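Local coordinates for protein acetyltransferase, GNAT family (Streptococcus pneumoniae, PDB 2ATR) that probably transfers an acetyl group from acetyl-coenzyme A to a substrate not yet identified, as in other GNAT-family acetyltransferases, at residues L46-R58 and V69-I83. Sequence-based numbering, arbitrary orientation.
Sequences LALDGDAVVGLIR and VQDLIVLPSYQRQGI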
ATOM      1  N   LEU A  46      -0.803   3.468   9.574  1.00 26.21           N
ATOM      2  CA  LEU A  46       0.635   3.441   9.867  1.00 27.75           C
ATOM      3  C   LEU A  46       0.972   2.283  10.776  1.00 27.76           C
ATOM      4  O   LEU A  46       0.116   1.853  11.570  1.00 29.82           O
ATOM      5  CB  LEU A  46       1.110   4.737  10.527  1.00 26.42           C
ATOM      6  CG  LEU A  46       0.777   5.991   9.741  1.00 28.64           C
ATOM      7  CD1 LEU A  46       1.307   7.192  10.519  1.00 31.64           C
ATOM      8  CD2 LEU A  46       1.418   5.902   8.323  1.00 27.14           C
ATOM      9  N   ALA A  47       2.197   1.770  10.631  1.00 26.31           N
ATOM     10  CA  ALA A  47       2.787   0.825  11.550  1.00 26.94           C
ATOM     11  C   ALA A  47       3.743   1.610  12.449  1.00 28.22           C
ATOM     12  O   ALA A  47       4.555   2.415  11.941  1.00 26.34           O
ATOM     13  CB  ALA A  47       3.553  -0.237  10.793  1.00 27.50           C
ATOM     14  N   LEU A  48       3.588   1.416  13.770  1.00 28.58           N
ATOM     15  CA  LEU A  48       4.341   2.173  14.793  1.00 29.46           C
ATOM     16  C   LEU A  48       5.064   1.239  15.726  1.00 29.85           C
ATOM     17  O   LEU A  48       4.493   0.268  16.227  1.00 30.38           O
ATOM     18  CB  LEU A  48       3.412   3.062  15.635  1.00 29.89           C
ATOM     19  CG  LEU A  48       3.314   4.448  14.988  1.00 33.84           C
ATOM     20  CD1 LEU A  48       2.102   4.602  14.102  1.00 36.05           C
ATOM     21  CD2 LEU A  48       3.324   5.497  16.070  1.00 39.02           C
ATOM     22  N   ASP A  49       6.312   1.569  15.992  1.00 30.56           N
ATOM     23  CA  ASP A  49       7.120   0.852  16.950  1.00 32.18           C
ATOM     24  C   ASP A  49       7.286   1.895  18.059  1.00 33.08           C
ATOM     25  O   ASP A  49       8.156   2.801  17.948  1.00 31.19           O
ATOM     26  CB  ASP A  49       8.493   0.525  16.317  1.00 33.40           C
ATOM     27  CG  ASP A  49       9.447  -0.156  17.314  1.00 35.68           C
ATOM     28  OD1 ASP A  49       8.995  -0.492  18.433  1.00 35.13           O
ATOM     29  OD2 ASP A  49      10.618  -0.390  16.961  1.00 38.33           O
ATOM     30  N   GLY A  50       6.420   1.825  19.084  1.00 34.11           N
ATOM     31  CA  GLY A  50       6.317   2.916  20.052  1.00 35.12           C
ATOM     32  C   GLY A  50       5.896   4.165  19.334  1.00 35.19           C
ATOM     33  O   GLY A  50       4.876   4.178  18.660  1.00 37.20           O
ATOM     34  N   ASP A  51       6.704   5.205  19.412  1.00 34.99           N
ATOM     35  CA  ASP A  51       6.407   6.419  18.670  1.00 35.67           C
ATOM     36  C   ASP A  51       7.038   6.403  17.277  1.00 32.98           C
ATOM     37  O   ASP A  51       6.775   7.278  16.498  1.00 33.20           O
ATOM     38  CB  ASP A  51       6.850   7.682  19.432  1.00 37.34           C
ATOM     39  CG  ASP A  51       6.136   7.845  20.802  1.00 42.76           C
ATOM     40  OD1 ASP A  51       4.941   7.491  20.922  1.00 46.87           O
ATOM     41  OD2 ASP A  51       6.791   8.338  21.748  1.00 48.38           O
ATOM     42  N   ALA A  52       7.884   5.430  16.974  1.00 32.00           N
ATOM     43  CA  ALA A  52       8.566   5.417  15.626  1.00 30.69           C
ATOM     44  C   ALA A  52       7.589   5.009  14.489  1.00 30.22           C
ATOM     45  O   ALA A  52       7.010   3.968  14.606  1.00 29.06           O
ATOM     46  CB  ALA A  52       9.695   4.408  15.671  1.00 29.23           C
ATOM     47  N   VAL A  53       7.444   5.802  13.417  1.00 31.60           N
ATOM     48  CA  VAL A  53       6.649   5.398  12.184  1.00 31.95           C
ATOM     49  C   VAL A  53       7.516   4.462  11.315  1.00 30.78           C
ATOM     50  O   VAL A  53       8.584   4.851  10.840  1.00 31.65           O
ATOM     51  CB  VAL A  53       6.167   6.625  11.383  1.00 31.61           C
ATOM     52  CG1 VAL A  53       5.370   6.213  10.066  1.00 31.67           C
ATOM     53  CG2 VAL A  53       5.315   7.545  12.274  1.00 33.49           C
ATOM     54  N   VAL A  54       7.137   3.198  11.232  1.00 30.25           N
ATOM     55  CA  VAL A  54       7.982   2.189  10.562  1.00 30.37           C
ATOM     56  C   VAL A  54       7.319   1.597   9.275  1.00 30.38           C
ATOM     57  O   VAL A  54       7.940   0.862   8.547  1.00 31.47           O
ATOM     58  CB  VAL A  54       8.616   1.115  11.558  1.00 29.21           C
ATOM     59  CG1 VAL A  54       9.290   1.850  12.757  1.00 28.66           C
ATOM     60  CG2 VAL A  54       7.633   0.021  12.102  1.00 28.45           C
ATOM     61  N   GLY A  55       6.063   1.943   9.010  1.00 29.98           N
ATOM     62  CA  GLY A  55       5.336   1.287   7.898  1.00 28.81           C
ATOM     63  C   GLY A  55       4.133   2.104   7.568  1.00 29.09           C
ATOM     64  O   GLY A  55       3.662   2.873   8.422  1.00 27.83           O
ATOM     65  N   LEU A  56       3.667   1.998   6.311  1.00 27.31           N
ATOM     66  CA  LEU A  56       2.496   2.715   5.848  1.00 27.38           C
ATOM     67  C   LEU A  56       1.757   1.843   4.802  1.00 26.20           C
ATOM     68  O   LEU A  56       2.390   1.096   4.060  1.00 24.49           O
ATOM     69  CB  LEU A  56       2.898   4.095   5.256  1.00 27.29           C
ATOM     70  CG  LEU A  56       1.915   4.981   4.470  1.00 30.79           C
ATOM     71  CD1 LEU A  56       2.295   6.479   4.565  1.00 27.09           C
ATOM     72  CD2 LEU A  56       1.846   4.511   2.969  1.00 27.19           C
ATOM     73  N   ILE A  57       0.439   1.924   4.793  1.00 25.37           N
ATOM     74  CA  ILE A  57      -0.371   1.415   3.642  1.00 25.79           C
ATOM     75  C   ILE A  57      -1.293   2.540   3.237  1.00 26.36           C
ATOM     76  O   ILE A  57      -1.769   3.285   4.091  1.00 26.00           O
ATOM     77  CB  ILE A  57      -1.114   0.066   3.901  1.00 26.32           C
ATOM     78  CG1 ILE A  57      -1.836  -0.477   2.593  1.00 21.75           C
ATOM     79  CG2 ILE A  57      -2.118   0.239   5.076  1.00 23.00           C
ATOM     80  CD1 ILE A  57      -2.348  -1.961   2.777  1.00 23.59           C
ATOM     81  N   ARG A  58      -1.480   2.721   1.931  1.00 25.58           N
ATOM     82  CA  ARG A  58      -2.332   3.749   1.406  1.00 25.89           C
ATOM     83  C   ARG A  58      -3.183   3.167   0.257  1.00 26.63           C
ATOM     84  O   ARG A  58      -2.682   2.642  -0.758  1.00 26.26           O
ATOM     85  CB  ARG A  58      -1.503   4.931   0.885  1.00 26.19           C
ATOM     86  CG  ARG A  58      -2.278   6.117   0.472  1.00 28.72           C
ATOM     87  CD  ARG A  58      -1.377   7.339   0.292  1.00 24.73           C
ATOM     88  NE  ARG A  58      -0.604   7.328  -0.959  1.00 23.68           N
ATOM     89  CZ  ARG A  58      -1.039   7.709  -2.156  1.00 24.56           C
ATOM     90  NH1 ARG A  58      -2.319   8.039  -2.389  1.00 22.41           N
ATOM     91  NH2 ARG A  58      -0.190   7.716  -3.163  1.00 25.81           N
ATOM     92  N   VAL A  69      -4.368  -0.903  -3.895  1.00 25.38           N
ATOM     93  CA  VAL A  69      -3.356  -0.827  -2.828  1.00 25.50           C
ATOM     94  C   VAL A  69      -2.240  -0.005  -3.459  1.00 25.69           C
ATOM     95  O   VAL A  69      -1.463  -0.507  -4.287  1.00 23.95           O
ATOM     96  CB  VAL A  69      -2.788  -2.227  -2.339  1.00 25.76           C
ATOM     97  CG1 VAL A  69      -1.636  -1.982  -1.291  1.00 25.75           C
ATOM     98  CG2 VAL A  69      -3.868  -3.087  -1.665  1.00 26.51           C
ATOM     99  N   GLN A  70      -2.230   1.289  -3.162  1.00 26.37           N
ATOM    100  CA  GLN A  70      -1.326   2.211  -3.858  1.00 24.97           C
ATOM    101  C   GLN A  70       0.099   2.211  -3.264  1.00 25.33           C
ATOM    102  O   GLN A  70       1.084   2.025  -4.001  1.00 24.91           O
ATOM    103  CB  GLN A  70      -1.952   3.592  -3.886  1.00 26.84           C
ATOM    104  CG  GLN A  70      -1.077   4.716  -4.478  1.00 27.28           C
ATOM    105  CD  GLN A  70      -0.586   4.400  -5.901  1.00 31.06           C
ATOM    106  OE1 GLN A  70      -1.229   3.671  -6.643  1.00 33.63           O
ATOM    107  NE2 GLN A  70       0.578   4.911  -6.250  1.00 31.60           N
ATOM    108  N   ASP A  71       0.228   2.375  -1.950  1.00 24.70           N
ATOM    109  CA  ASP A  71       1.560   2.300  -1.283  1.00 26.23           C
ATOM    110  C   ASP A  71       1.481   1.252  -0.211  1.00 26.03           C
ATOM    111  O   ASP A  71       0.486   1.199   0.551  1.00 27.23           O
ATOM    112  CB  ASP A  71       2.006   3.636  -0.613  1.00 26.12           C
ATOM    113  CG  ASP A  71       2.084   4.808  -1.575  1.00 28.12           C
ATOM    114  OD1 ASP A  71       2.497   4.642  -2.752  1.00 27.23           O
ATOM    115  OD2 ASP A  71       1.758   5.931  -1.135  1.00 28.58           O
ATOM    116  N   LEU A  72       2.468   0.376  -0.171  1.00 26.50           N
ATOM    117  CA  LEU A  72       2.697  -0.489   0.970  1.00 26.29           C
ATOM    118  C   LEU A  72       4.195  -0.462   1.305  1.00 27.97           C
ATOM    119  O   LEU A  72       5.034  -0.962   0.523  1.00 26.37           O
ATOM    120  CB  LEU A  72       2.260  -1.924   0.704  1.00 26.38           C
ATOM    121  CG  LEU A  72       2.419  -2.940   1.844  1.00 26.88           C
ATOM    122  CD1 LEU A  72       1.629  -2.484   3.094  1.00 23.75           C
ATOM    123  CD2 LEU A  72       1.970  -4.350   1.429  1.00 27.26           C
ATOM    124  N   ILE A  73       4.528   0.119   2.446  1.00 27.48           N
ATOM    125  CA  ILE A  73       5.939   0.339   2.786  1.00 29.55           C
ATOM    126  C   ILE A  73       6.163  -0.141   4.191  1.00 30.24           C
ATOM    127  O   ILE A  73       5.392   0.212   5.083  1.00 30.76           O
ATOM    128  CB  ILE A  73       6.348   1.840   2.715  1.00 29.34           C
ATOM    129  CG1 ILE A  73       6.152   2.384   1.307  1.00 32.73           C
ATOM    130  CG2 ILE A  73       7.813   2.023   3.146  1.00 31.40           C
ATOM    131  CD1 ILE A  73       6.261   3.862   1.202  1.00 31.95           C
ATOM    132  N   VAL A  74       7.168  -0.994   4.373  1.00 30.55           N
ATOM    133  CA  VAL A  74       7.764  -1.235   5.680  1.00 30.91           C
ATOM    134  C   VAL A  74       9.279  -0.879   5.566  1.00 32.04           C
ATOM    135  O   VAL A  74       9.931  -1.151   4.528  1.00 30.97           O
ATOM    136  CB  VAL A  74       7.591  -2.674   6.154  1.00 30.16           C
ATOM    137  CG1 VAL A  74       8.179  -2.847   7.580  1.00 31.12           C
ATOM    138  CG2 VAL A  74       6.131  -3.072   6.180  1.00 32.95           C
ATOM    139  N   LEU A  75       9.817  -0.211   6.590  1.00 31.98           N
ATOM    140  CA  LEU A  75      11.299  -0.042   6.658  1.00 33.23           C
ATOM    141  C   LEU A  75      11.979  -1.371   6.493  1.00 33.85           C
ATOM    142  O   LEU A  75      11.632  -2.352   7.195  1.00 33.05           O
ATOM    143  CB  LEU A  75      11.764   0.613   7.960  1.00 32.87           C
ATOM    144  CG  LEU A  75      11.327   2.049   8.146  1.00 33.87           C
ATOM    145  CD1 LEU A  75      11.664   2.539   9.606  1.00 33.05           C
ATOM    146  CD2 LEU A  75      11.939   2.996   7.052  1.00 33.83           C
ATOM    147  N   PRO A  76      12.917  -1.435   5.508  1.00 36.15           N
ATOM    148  CA  PRO A  76      13.559  -2.661   5.111  1.00 37.76           C
ATOM    149  C   PRO A  76      14.295  -3.218   6.262  1.00 39.62           C
ATOM    150  O   PRO A  76      14.727  -4.345   6.196  1.00 40.84           O
ATOM    151  CB  PRO A  76      14.530  -2.224   3.983  1.00 36.67           C
ATOM    152  CG  PRO A  76      13.927  -0.988   3.449  1.00 38.72           C
ATOM    153  CD  PRO A  76      13.369  -0.294   4.675  1.00 35.94           C
ATOM    154  N   SER A  77      14.404  -2.437   7.345  1.00 42.05           N
ATOM    155  CA  SER A  77      15.106  -2.904   8.539  1.00 42.20           C
ATOM    156  C   SER A  77      14.205  -3.752   9.461  1.00 43.15           C
ATOM    157  O   SER A  77      14.725  -4.606  10.187  1.00 44.12           O
ATOM    158  CB  SER A  77      15.903  -1.769   9.252  1.00 41.19           C
ATOM    159  OG  SER A  77      15.217  -0.551   9.348  1.00 38.97           O
ATOM    160  N   TYR A  78      12.879  -3.518   9.409  1.00 43.60           N
ATOM    161  CA  TYR A  78      11.839  -4.349  10.049  1.00 44.12           C
ATOM    162  C   TYR A  78      11.463  -5.416   9.010  1.00 47.49           C
ATOM    163  O   TYR A  78      12.314  -5.787   8.185  1.00 47.70           O
ATOM    164  CB  TYR A  78      10.608  -3.487  10.477  1.00 43.05           C
ATOM    165  CG  TYR A  78      10.896  -2.525  11.647  1.00 39.45           C
ATOM    166  CD1 TYR A  78      10.412  -2.787  12.924  1.00 37.49           C
ATOM    167  CD2 TYR A  78      11.693  -1.382  11.461  1.00 36.51           C
ATOM    168  CE1 TYR A  78      10.704  -1.955  13.993  1.00 37.29           C
ATOM    169  CE2 TYR A  78      11.970  -0.519  12.510  1.00 36.31           C
ATOM    170  CZ  TYR A  78      11.495  -0.819  13.791  1.00 36.72           C
ATOM    171  OH  TYR A  78      11.779   0.026  14.850  1.00 35.00           O
ATOM    172  N   GLN A  79      10.226  -5.920   9.002  1.00 50.11           N
ATOM    173  CA  GLN A  79       9.815  -6.871   7.900  1.00 52.01           C
ATOM    174  C   GLN A  79      10.029  -8.307   8.302  1.00 53.53           C
ATOM    175  O   GLN A  79      10.769  -8.589   9.239  1.00 54.17           O
ATOM    176  CB  GLN A  79      10.594  -6.645   6.595  1.00 52.06           C
ATOM    177  CG  GLN A  79      10.056  -5.584   5.604  1.00 52.50           C
ATOM    178  CD  GLN A  79      10.872  -5.546   4.321  1.00 54.56           C
ATOM    179  OE1 GLN A  79      11.685  -6.454   4.051  1.00 59.91           O
ATOM    180  NE2 GLN A  79      10.663  -4.519   3.516  1.00 50.21           N
ATOM    181  N   ARG A  80       9.386  -9.217   7.568  1.00 55.33           N
ATOM    182  CA  ARG A  80       9.361 -10.655   7.889  1.00 56.18           C
ATOM    183  C   ARG A  80       8.848 -10.984   9.310  1.00 55.43           C
ATOM    184  O   ARG A  80       9.013 -12.107   9.789  1.00 56.28           O
ATOM    185  CB  ARG A  80      10.710 -11.330   7.548  1.00 57.26           C
ATOM    186  CG  ARG A  80      10.941 -11.464   6.022  1.00 61.05           C
ATOM    187  CD  ARG A  80      12.272 -12.150   5.663  1.00 66.59           C
ATOM    188  NE  ARG A  80      12.632 -12.003   4.239  1.00 69.78           N
ATOM    189  CZ  ARG A  80      13.521 -11.122   3.757  1.00 71.49           C
ATOM    190  NH1 ARG A  80      14.160 -10.277   4.575  1.00 71.08           N
ATOM    191  NH2 ARG A  80      13.770 -11.075   2.445  1.00 70.83           N
ATOM    192  N   GLN A  81       8.220 -10.002   9.969  1.00 54.95           N
ATOM    193  CA  GLN A  81       7.515 -10.209  11.256  1.00 53.36           C
ATOM    194  C   GLN A  81       6.039  -9.785  11.175  1.00 51.78           C
ATOM    195  O   GLN A  81       5.404  -9.396  12.190  1.00 51.70           O
ATOM    196  CB  GLN A  81       8.234  -9.520  12.425  1.00 54.46           C
ATOM    197  CG  GLN A  81       8.273  -7.992  12.402  1.00 55.84           C
ATOM    198  CD  GLN A  81       9.148  -7.440  13.539  1.00 59.41           C
ATOM    199  OE1 GLN A  81       8.777  -7.515  14.716  1.00 58.60           O
ATOM    200  NE2 GLN A  81      10.313  -6.880  13.182  1.00 58.14           N
ATOM    201  N   GLY A  82       5.500  -9.858   9.952  1.00 49.08           N
ATOM    202  CA  GLY A  82       4.084  -9.720   9.737  1.00 44.90           C
ATOM    203  C   GLY A  82       3.551  -8.301   9.741  1.00 41.64           C
ATOM    204  O   GLY A  82       2.357  -8.132   9.846  1.00 42.37           O
ATOM    205  N   ILE A  83       4.422  -7.300   9.615  1.00 39.18           N
ATOM    206  CA  ILE A  83       3.984  -5.879   9.541  1.00 36.66           C
ATOM    207  C   ILE A  83       3.176  -5.563   8.276  1.00 34.35           C
ATOM    208  O   ILE A  83       2.144  -4.948   8.346  1.00 29.90           O
ATOM    209  CB  ILE A  83       5.154  -4.849   9.692  1.00 37.52           C
ATOM    210  CG1 ILE A  83       5.951  -5.108  10.999  1.00 38.53           C
ATOM    211  CG2 ILE A  83       4.587  -3.377   9.710  1.00 35.35           C
ATOM    212  CD1 ILE A  83       7.142  -4.124  11.222  1.00 40.08           C
TER
HETATM  213  O   HOH W   1       2.344   6.824  -4.421  1.00 34.42           O
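R58 O takes two N-H groups of the facing strand, from Q70 N at 2.8 Å and D71 N at 3.2 Å. Q70 and D71 thus form a classic beta bulge opposite R58. The bulge lies in the antiparallel hairpin of strands 52-61 and 66-74, the centre of the GNAT sheet. Regular pairing continues past it: L56 and I73 are a hydrogen-bonded pair, and L75 N reaches V54 O at 2.9 Å. On one face, I57 CB packs on L72 CD1 beside helix 83-92. On the other, L56 CD2 touches D71 CB beneath helix 12-20.

Beyond the strand, Y78 crosses V54 at about a right angle. V54 CB sits over one face of the Y78 ring, 4.0 Å from the Y78 ring centroid, in a CH-pi contact. The loop then runs through Q79-G82 into helix 83-92; in GNAT relatives this turn binds the coenzyme A pyrophosphate.

R58 and D71 also form a salt bridge, side by side. Y19 OH is a further partner of D71 OD2, and S41 OG bonds R58 NH1. The R58 chain bends at chi3 (77°), and NE meets D71 OD2 at 2.7 Å from above the carboxylate plane.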